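Local coordinates for protein nitroalkane oxidase (Podospora anserina, PDB 3MKH) that oxidises nitroalkanes to aldehydes or ketones with FAD and molecular oxygen, releasing nitrite and hydrogen peroxide, and does so by first abstracting a substrate proton to form a carbanion, at residues A9-T14 with L75-I80; G283-A288 with I322-A327; R328-K333 with L353-F358. All coordinates share one frame; numbering follows the deposited sequence.

Interaction 1: A9-T14 with L75-I80; sequences ASQKGT and LIESAI
E77 lays its aliphatic stem across T14 at about a right angle, CG lying 3.5 Å from T14 OG1. Beyond that crossing the E77 chain runs on extended to S10, whose hydroxyl OG donates a hydrogen bond to OE2 over 3.0 Å. The hydroxyl comes in on the syn side of the carboxylate but 32° out of its plane. S10 OG can reach across because it stands anti to the backbone N (chi1 171°), beside the carbonyl carbon. Two helices of the N-terminal helical domain of the acyl-CoA dehydrogenase fold meet here: segments 9-14 and 75-80, at the starts of helices 9-33 and 75-88, run roughly parallel at 29°, axes 9.6 Å apart. The rest is close packing. T14 CG2 rests 3.5 Å from the backbone O of E77 and 4.1 Å from I80 CG2, while I80 CD1 approaches Q11 CB at 4.2 Å. The amide of Q11 is turned perpendicular to the E77 carboxylate, with NE2 packed 3.8 Å from I76 CG2; its OE1 accepts a hydrogen bond from S8 N. I3 of the second subunit packs on I76, and Y426 of that subunit on I80.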
loop_
_atom_site.group_PDB
_atom_site.type_symbol
_atom_site.label_atom_id
_atom_site.label_comp_id
_atom_site.label_asym_id
_atom_site.label_seq_id
_atom_site.Cartn_x
_atom_site.Cartn_y
_atom_site.Cartn_z
ATOM N N ALA A 9 18.529 21.927 -26.504
ATOM C CA ALA A 9 19.419 21.216 -27.414
ATOM C C ALA A 9 20.545 20.530 -26.638
ATOM O O ALA A 9 20.933 19.405 -26.949
ATOM C CB ALA A 9 19.997 22.171 -28.454
ATOM N N SER A 10 21.062 21.212 -25.625
ATOM C CA SER A 10 22.119 20.652 -24.787
ATOM C C SER A 10 21.637 19.459 -23.940
ATOM O O SER A 10 22.401 18.530 -23.645
ATOM C CB SER A 10 22.709 21.741 -23.897
ATOM O OG SER A 10 23.577 21.179 -22.938
ATOM N N GLN A 11 20.366 19.480 -23.557
ATOM C CA GLN A 11 19.798 18.387 -22.781
ATOM C C GLN A 11 19.444 17.213 -23.683
ATOM O O GLN A 11 19.606 16.055 -23.296
ATOM C CB GLN A 11 18.598 18.872 -21.967
ATOM C CG GLN A 11 19.004 19.866 -20.869
ATOM C CD GLN A 11 17.830 20.615 -20.278
ATOM O OE1 GLN A 11 16.772 20.730 -20.902
ATOM N NE2 GLN A 11 18.006 21.128 -19.063
ATOM N N LYS A 12 18.987 17.507 -24.893
ATOM C CA LYS A 12 18.782 16.447 -25.871
ATOM C C LYS A 12 20.110 15.793 -26.201
ATOM O O LYS A 12 20.190 14.573 -26.356
ATOM C CB LYS A 12 18.113 16.987 -27.139
ATOM C CG LYS A 12 16.618 17.119 -26.994
ATOM C CD LYS A 12 15.979 17.841 -28.167
ATOM C CE LYS A 12 14.528 18.190 -27.844
ATOM N NZ LYS A 12 13.880 18.993 -28.913
ATOM N N GLY A 13 21.155 16.608 -26.295
ATOM C CA GLY A 13 22.485 16.107 -26.584
ATOM C C GLY A 13 22.960 15.154 -25.501
ATOM O O GLY A 13 23.515 14.083 -25.781
ATOM N N THR A 14 22.723 15.536 -24.252
ATOM C CA THR A 14 23.083 14.691 -23.126
ATOM C C THR A 14 22.355 13.351 -23.193
ATOM O O THR A 14 22.970 12.308 -23.005
ATOM C CB THR A 14 22.798 15.397 -21.786
ATOM O OG1 THR A 14 23.653 16.540 -21.668
ATOM C CG2 THR A 14 23.053 14.464 -20.609
ATOM N N LEU A 75 22.549 19.343 -12.554
ATOM C CA LEU A 75 22.048 18.125 -11.936
ATOM C C LEU A 75 20.979 17.497 -12.843
ATOM O O LEU A 75 20.852 16.274 -12.928
ATOM C CB LEU A 75 21.501 18.463 -10.548
ATOM C CG LEU A 75 21.647 17.523 -9.353
ATOM C CD1 LEU A 75 22.934 16.681 -9.388
ATOM C CD2 LEU A 75 21.521 18.322 -8.050
ATOM N N ILE A 76 20.210 18.328 -13.537
ATOM C CA ILE A 76 19.226 17.804 -14.486
ATOM C C ILE A 76 19.880 16.907 -15.546
ATOM O O ILE A 76 19.396 15.816 -15.850
ATOM C CB ILE A 76 18.471 18.945 -15.200
ATOM C CG1 ILE A 76 17.408 19.543 -14.289
ATOM C CG2 ILE A 76 17.778 18.430 -16.454
ATOM C CD1 ILE A 76 16.027 18.964 -14.560
ATOM N N GLU A 77 20.979 17.375 -16.121
ATOM C CA GLU A 77 21.685 16.609 -17.148
ATOM C C GLU A 77 22.297 15.338 -16.572
ATOM O O GLU A 77 22.340 14.296 -17.233
ATOM C CB GLU A 77 22.763 17.475 -17.829
ATOM C CG GLU A 77 22.213 18.324 -18.961
ATOM C CD GLU A 77 23.003 19.608 -19.214
ATOM O OE1 GLU A 77 23.909 19.960 -18.413
ATOM O OE2 GLU A 77 22.696 20.277 -20.224
ATOM N N SER A 78 22.782 15.429 -15.343
ATOM C CA SER A 78 23.247 14.251 -14.634
ATOM C C SER A 78 22.119 13.242 -14.443
ATOM O O SER A 78 22.326 12.044 -14.590
ATOM C CB SER A 78 23.834 14.651 -13.281
ATOM O OG SER A 78 25.079 15.281 -13.488
ATOM N N ALA A 79 20.927 13.731 -14.117
ATOM C CA ALA A 79 19.786 12.845 -13.903
ATOM C C ALA A 79 19.417 12.136 -15.198
ATOM O O ALA A 79 19.017 10.970 -15.188
ATOM C CB ALA A 79 18.593 13.618 -13.354
ATOM N N ILE A 80 19.561 12.843 -16.316
ATOM C CA ILE A 80 19.286 12.254 -17.621
ATOM C C ILE A 80 20.278 11.131 -17.913
ATOM O O ILE A 80 19.891 10.024 -18.286
ATOM C CB ILE A 80 19.295 13.326 -18.740
ATOM C CG1 ILE A 80 18.056 14.222 -18.595
ATOM C CG2 ILE A 80 19.371 12.659 -20.114
ATOM C CD1 ILE A 80 18.104 15.539 -19.393
#

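Interaction 2: G283-A288 with I322-A327; sequences GLMRAA and IQTEAA
T324 OG1 is hydrogen-bonded to V320 O, one turn back on its own helix, and packs against two carbons of M285, CB at 3.3 Å and CE at 3.4 Å. The setting is the C-terminal helical bundle of the acyl-CoA dehydrogenase fold, where segments 283-288 and 322-327, of helices 262-298 and 311-340, run antiparallel at 154° with axes 9.6 Å apart. The side chains of M285 and T324 pass alongside, each heading toward the other's helix. The M285 chain is extended as far as SD and then bends at chi3 (73°), which turns the methyl in against 322-327. CE thus lies 3.4 Å from T324 N and 3.6 Å from Q323 CB, close against the backbone where Q323 joins T324. In T324, OG1 lies beside the backbone N (chi1 -53°) and CG2 anti to it, and CG2 meets M285 CB at 3.9 Å. With only a methyl here, as in alanine, M285 CB is likely to face a gap, the thioether methyl to be less confined, and V320 O to lose its hydroxyl partner. No hydrogen bond spans the two segments. R286 joins only through its backbone, N lying 4.1 Å from T324 CG2, since its guanidinium leads away to salt bridges with E83 and E84 of helix 75-88. W422 of the second subunit lies against that guanidinium in a cation-pi contact and also packs on T324. Towards helix 345-374, M285 touches A362. At the C-terminal end of segment 322-327, M285 SD meets the methyl CB of A327 at 4.1 Å.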
loop_
_atom_site.group_PDB
_atom_site.type_symbol
_atom_site.label_atom_id
_atom_site.label_comp_id
_atom_site.label_asym_id
_atom_site.label_seq_id
_atom_site.Cartn_x
_atom_site.Cartn_y
_atom_site.Cartn_z
ATOM N N GLY A 283 15.271 4.968 -13.901
ATOM C CA GLY A 283 15.879 4.102 -14.901
ATOM C C GLY A 283 15.467 2.645 -14.751
ATOM O O GLY A 283 15.174 1.964 -15.735
ATOM N N LEU A 284 15.467 2.143 -13.519
ATOM C CA LEU A 284 15.043 0.759 -13.307
ATOM C C LEU A 284 13.556 0.591 -13.615
ATOM O O LEU A 284 13.148 -0.440 -14.132
ATOM C CB LEU A 284 15.309 0.309 -11.872
ATOM C CG LEU A 284 16.753 0.231 -11.408
ATOM C CD1 LEU A 284 16.800 -0.213 -9.938
ATOM C CD2 LEU A 284 17.566 -0.722 -12.308
ATOM N N MET A 285 12.752 1.596 -13.270
ATOM C CA MET A 285 11.312 1.526 -13.516
ATOM C C MET A 285 11.039 1.490 -15.006
ATOM O O MET A 285 10.251 0.673 -15.486
ATOM C CB MET A 285 10.590 2.704 -12.853
ATOM C CG MET A 285 10.682 2.643 -11.324
ATOM S SD MET A 285 10.068 4.110 -10.468
ATOM C CE MET A 285 8.302 3.899 -10.718
ATOM N N ARG A 286 11.706 2.374 -15.736
ATOM C CA ARG A 286 11.643 2.370 -17.195
ATOM C C ARG A 286 12.053 1.001 -17.747
ATOM O O ARG A 286 11.365 0.428 -18.589
ATOM C CB ARG A 286 12.551 3.482 -17.760
ATOM C CG ARG A 286 12.805 3.352 -19.245
ATOM C CD ARG A 286 12.823 4.720 -19.919
ATOM N NE ARG A 286 14.011 5.539 -19.651
ATOM C CZ ARG A 286 15.171 5.394 -20.279
ATOM N NH1 ARG A 286 15.328 4.420 -21.171
ATOM N NH2 ARG A 286 16.181 6.215 -20.014
ATOM N N ALA A 287 13.172 0.461 -17.267
ATOM C CA ALA A 287 13.613 -0.850 -17.758
ATOM C C ALA A 287 12.586 -1.949 -17.454
ATOM O O ALA A 287 12.336 -2.809 -18.284
ATOM C CB ALA A 287 14.991 -1.237 -17.179
ATOM N N ALA A 288 12.011 -1.925 -16.257
ATOM C CA ALA A 288 11.038 -2.945 -15.879
ATOM C C ALA A 288 9.779 -2.814 -16.735
ATOM O O ALA A 288 9.252 -3.809 -17.253
ATOM C CB ALA A 288 10.701 -2.841 -14.389
ATOM N N ILE A 322 2.490 5.002 -14.552
ATOM C CA ILE A 322 2.109 6.199 -13.812
ATOM C C ILE A 322 3.157 6.562 -12.761
ATOM O O ILE A 322 3.593 7.713 -12.658
ATOM C CB ILE A 322 0.735 6.014 -13.155
ATOM C CG1 ILE A 322 -0.361 6.044 -14.238
ATOM C CG2 ILE A 322 0.513 7.095 -12.103
ATOM C CD1 ILE A 322 -1.616 5.254 -13.895
ATOM N N GLN A 323 3.564 5.575 -11.971
ATOM C CA GLN A 323 4.555 5.812 -10.922
ATOM C C GLN A 323 5.877 6.315 -11.491
ATOM O O GLN A 323 6.541 7.176 -10.884
ATOM C CB GLN A 323 4.764 4.538 -10.098
ATOM C CG GLN A 323 3.518 4.124 -9.277
ATOM C CD GLN A 323 3.225 5.102 -8.149
ATOM O OE1 GLN A 323 4.138 5.547 -7.444
ATOM N NE2 GLN A 323 1.951 5.435 -7.969
ATOM N N THR A 324 6.250 5.782 -12.657
ATOM C CA THR A 324 7.499 6.162 -13.321
ATOM C C THR A 324 7.454 7.628 -13.769
ATOM O O THR A 324 8.432 8.362 -13.630
ATOM C CB THR A 324 7.822 5.251 -14.530
ATOM O OG1 THR A 324 7.798 3.887 -14.115
ATOM C CG2 THR A 324 9.227 5.546 -15.080
ATOM N N GLU A 325 6.317 8.043 -14.314
ATOM C CA GLU A 325 6.169 9.437 -14.743
ATOM C C GLU A 325 6.220 10.382 -13.540
ATOM O O GLU A 325 6.898 11.403 -13.581
ATOM C CB GLU A 325 4.893 9.625 -15.583
ATOM C CG GLU A 325 4.885 8.793 -16.886
ATOM C CD GLU A 325 5.987 9.211 -17.862
ATOM O OE1 GLU A 325 6.731 10.159 -17.557
ATOM O OE2 GLU A 325 6.093 8.611 -18.950
ATOM N N ALA A 326 5.539 10.031 -12.449
ATOM C CA ALA A 326 5.660 10.820 -11.215
ATOM C C ALA A 326 7.096 10.882 -10.706
ATOM O O ALA A 326 7.573 11.941 -10.288
ATOM C CB ALA A 326 4.764 10.247 -10.128
ATOM N N ALA A 327 7.772 9.733 -10.704
ATOM C CA ALA A 327 9.161 9.647 -10.237
ATOM C C ALA A 327 10.106 10.570 -11.020
ATOM O O ALA A 327 10.921 11.291 -10.422
ATOM C CB ALA A 327 9.675 8.171 -10.297
#

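Interaction 3: R328-K333 with L353-F358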
loop_
_atom_site.group_PDB
_atom_site.type_symbol
_atom_site.label_atom_id
_atom_site.label_comp_id
_atom_site.label_asym_id
_atom_site.label_seq_id
_atom_site.Cartn_x
_atom_site.Cartn_y
_atom_site.Cartn_z
ATOM N N ARG A 328 10.017 10.535 -12.347
ATOM C CA ARG A 328 10.894 11.381 -13.174
ATOM C C ARG A 328 10.587 12.864 -12.958
ATOM O O ARG A 328 11.493 13.673 -12.821
ATOM C CB ARG A 328 10.818 11.051 -14.678
ATOM C CG ARG A 328 11.919 11.760 -15.466
ATOM C CD ARG A 328 11.790 11.574 -16.979
ATOM N NE ARG A 328 11.974 10.185 -17.370
ATOM C CZ ARG A 328 10.994 9.386 -17.775
ATOM N NH1 ARG A 328 9.738 9.837 -17.838
ATOM N NH2 ARG A 328 11.267 8.129 -18.112
ATOM N N ALA A 329 9.301 13.202 -12.933
ATOM C CA ALA A 329 8.855 14.577 -12.712
ATOM C C ALA A 329 9.408 15.119 -11.395
ATOM O O ALA A 329 9.947 16.233 -11.346
ATOM C CB ALA A 329 7.318 14.636 -12.727
ATOM N N LEU A 330 9.279 14.319 -10.330
ATOM C CA LEU A 330 9.794 14.683 -9.015
ATOM C C LEU A 330 11.321 14.799 -9.028
ATOM O O LEU A 330 11.881 15.758 -8.492
ATOM C CB LEU A 330 9.346 13.672 -7.939
ATOM C CG LEU A 330 9.921 13.979 -6.546
ATOM C CD1 LEU A 330 9.548 15.381 -6.125
ATOM C CD2 LEU A 330 9.450 12.978 -5.496
ATOM N N THR A 331 11.993 13.821 -9.638
ATOM C CA THR A 331 13.450 13.869 -9.716
ATOM C C THR A 331 13.926 15.148 -10.428
ATOM O O THR A 331 14.874 15.796 -9.988
ATOM C CB THR A 331 14.034 12.624 -10.418
ATOM O OG1 THR A 331 13.804 11.473 -9.600
ATOM C CG2 THR A 331 15.532 12.780 -10.627
ATOM N N TRP A 332 13.284 15.498 -11.540
ATOM C CA TRP A 332 13.702 16.695 -12.292
ATOM C C TRP A 332 13.406 17.992 -11.525
ATOM O O TRP A 332 14.184 18.949 -11.566
ATOM C CB TRP A 332 13.057 16.716 -13.676
ATOM C CG TRP A 332 13.666 15.707 -14.630
ATOM C CD1 TRP A 332 14.529 14.689 -14.315
ATOM C CD2 TRP A 332 13.469 15.636 -16.046
ATOM N NE1 TRP A 332 14.874 13.986 -15.452
ATOM C CE2 TRP A 332 14.238 14.548 -16.526
ATOM C CE3 TRP A 332 12.720 16.390 -16.959
ATOM C CZ2 TRP A 332 14.273 14.193 -17.876
ATOM C CZ3 TRP A 332 12.751 16.031 -18.300
ATOM C CH2 TRP A 332 13.527 14.945 -18.744
ATOM N N LYS A 333 12.277 18.027 -10.826
ATOM C CA LYS A 333 11.981 19.181 -9.971
ATOM C C LYS A 333 13.079 19.370 -8.915
ATOM O O LYS A 333 13.585 20.482 -8.713
ATOM C CB LYS A 333 10.590 19.048 -9.323
ATOM C CG LYS A 333 10.322 20.047 -8.204
ATOM C CD LYS A 333 10.323 21.492 -8.696
ATOM C CE LYS A 333 10.222 22.474 -7.491
ATOM N NZ LYS A 333 10.160 23.918 -7.861
ATOM N N LEU A 353 15.887 14.964 -0.929
ATOM C CA LEU A 353 15.499 13.857 -0.051
ATOM C C LEU A 353 14.202 13.181 -0.498
ATOM O O LEU A 353 14.096 11.941 -0.510
ATOM C CB LEU A 353 15.340 14.352 1.383
ATOM C CG LEU A 353 16.604 14.941 2.013
ATOM C CD1 LEU A 353 16.255 15.794 3.239
ATOM C CD2 LEU A 353 17.553 13.824 2.378
ATOM N N ALA A 354 13.213 13.986 -0.868
ATOM C CA ALA A 354 11.939 13.437 -1.347
ATOM C C ALA A 354 12.107 12.566 -2.593
ATOM O O ALA A 354 11.510 11.474 -2.689
ATOM C CB ALA A 354 10.930 14.564 -1.618
ATOM N N ALA A 355 12.899 13.040 -3.557
ATOM C CA ALA A 355 13.080 12.281 -4.792
ATOM C C ALA A 355 13.729 10.948 -4.451
ATOM O O ALA A 355 13.310 9.907 -4.946
ATOM C CB ALA A 355 13.946 13.045 -5.818
ATOM N N LYS A 356 14.751 10.990 -3.603
ATOM C CA LYS A 356 15.455 9.768 -3.199
ATOM C C LYS A 356 14.469 8.779 -2.572
ATOM O O LYS A 356 14.399 7.622 -2.969
ATOM C CB LYS A 356 16.588 10.092 -2.218
ATOM C CG LYS A 356 17.680 9.021 -2.093
ATOM C CD LYS A 356 17.259 7.811 -1.245
ATOM C CE LYS A 356 18.504 7.031 -0.752
ATOM N NZ LYS A 356 18.139 5.801 0.051
ATOM N N VAL A 357 13.699 9.237 -1.594
ATOM C CA VAL A 357 12.784 8.342 -0.903
ATOM C C VAL A 357 11.663 7.846 -1.816
ATOM O O VAL A 357 11.348 6.662 -1.830
ATOM C CB VAL A 357 12.184 9.001 0.357
ATOM C CG1 VAL A 357 11.116 8.094 0.977
ATOM C CG2 VAL A 357 13.294 9.313 1.353
ATOM N N PHE A 358 11.058 8.741 -2.586
ATOM C CA PHE A 358 9.922 8.347 -3.425
ATOM C C PHE A 358 10.324 7.335 -4.500
ATOM O O PHE A 358 9.672 6.314 -4.678
ATOM C CB PHE A 358 9.284 9.574 -4.105
ATOM C CG PHE A 358 8.138 9.231 -5.041
ATOM C CD1 PHE A 358 8.373 8.946 -6.380
ATOM C CD2 PHE A 358 6.835 9.164 -4.572
ATOM C CE1 PHE A 358 7.318 8.630 -7.246
ATOM C CE2 PHE A 358 5.785 8.849 -5.420
ATOM C CZ PHE A 358 6.023 8.581 -6.764
#
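Apolar packing carries this contact, and L330 does most of it. Its CG stands anti to the backbone N (chi1 177°), which carries the isobutyl group into the opposing helix, and CD2 settles among three residues there. That methyl lies 3.7 Å from F358 CB, 3.8 Å from A355 CA and 3.8 Å from the carbonyl O of A354. L330 and F358 cross obliquely, the ring itself carrying on towards Q323, A326 and A327 of helix 311-340. A355 CB packs against T331, 4.0 Å from CA and 4.1 Å from the hydroxyl OG1. A methyl at A355 lets the backbones come close, T331 CA and A355 CA being 5.2 Å apart. Segments 328-333 and 353-358, of helices 311-340 and 345-374, run antiparallel at 154°, axes 8.8 Å apart, within the C-terminal helical bundle of the acyl-CoA dehydrogenase fold. Polar groups pair elsewhere, and no hydrogen bond crosses between the segments. The T331 hydroxyl is bonded to A327 O on its own helix, so it can lie against the A355 methyl without an unsatisfied proton. The charged residues turn to other neighbours: R328 forms salt bridges with E83 and E325, and K333 NZ reaches S424 O. K356, on the side of its helix turned from L330, sends NZ to the carbonyl oxygens of L395, F398 and G400, the last two flanking the inferred proton acceptor D399.

How the interactions relate
Helix 311-340 serves both interaction 2 and interaction 3, whose centres are 12 Å apart, and the F358 ring bridges them: its CE1 lies 3.7 Å from A327 CA and its CZ 3.6 Å from Q323 OE1. Interaction 1 belongs to the N-terminal domain but reaches interaction 3 through W332, with I76 CD1 3.5 Å from W332 O and I80 CG1 3.9 Å from W332 CZ2. Interactions 1 and 2 stay about 6 Å apart at their nearest atoms. R286 (interaction 2) and R328 (interaction 3) both salt-bridge to E83 of helix 75-88, that of interaction 1. All three meet the second subunit. The A355 side chain is about 10 Å from that of D399, the inferred proton acceptor.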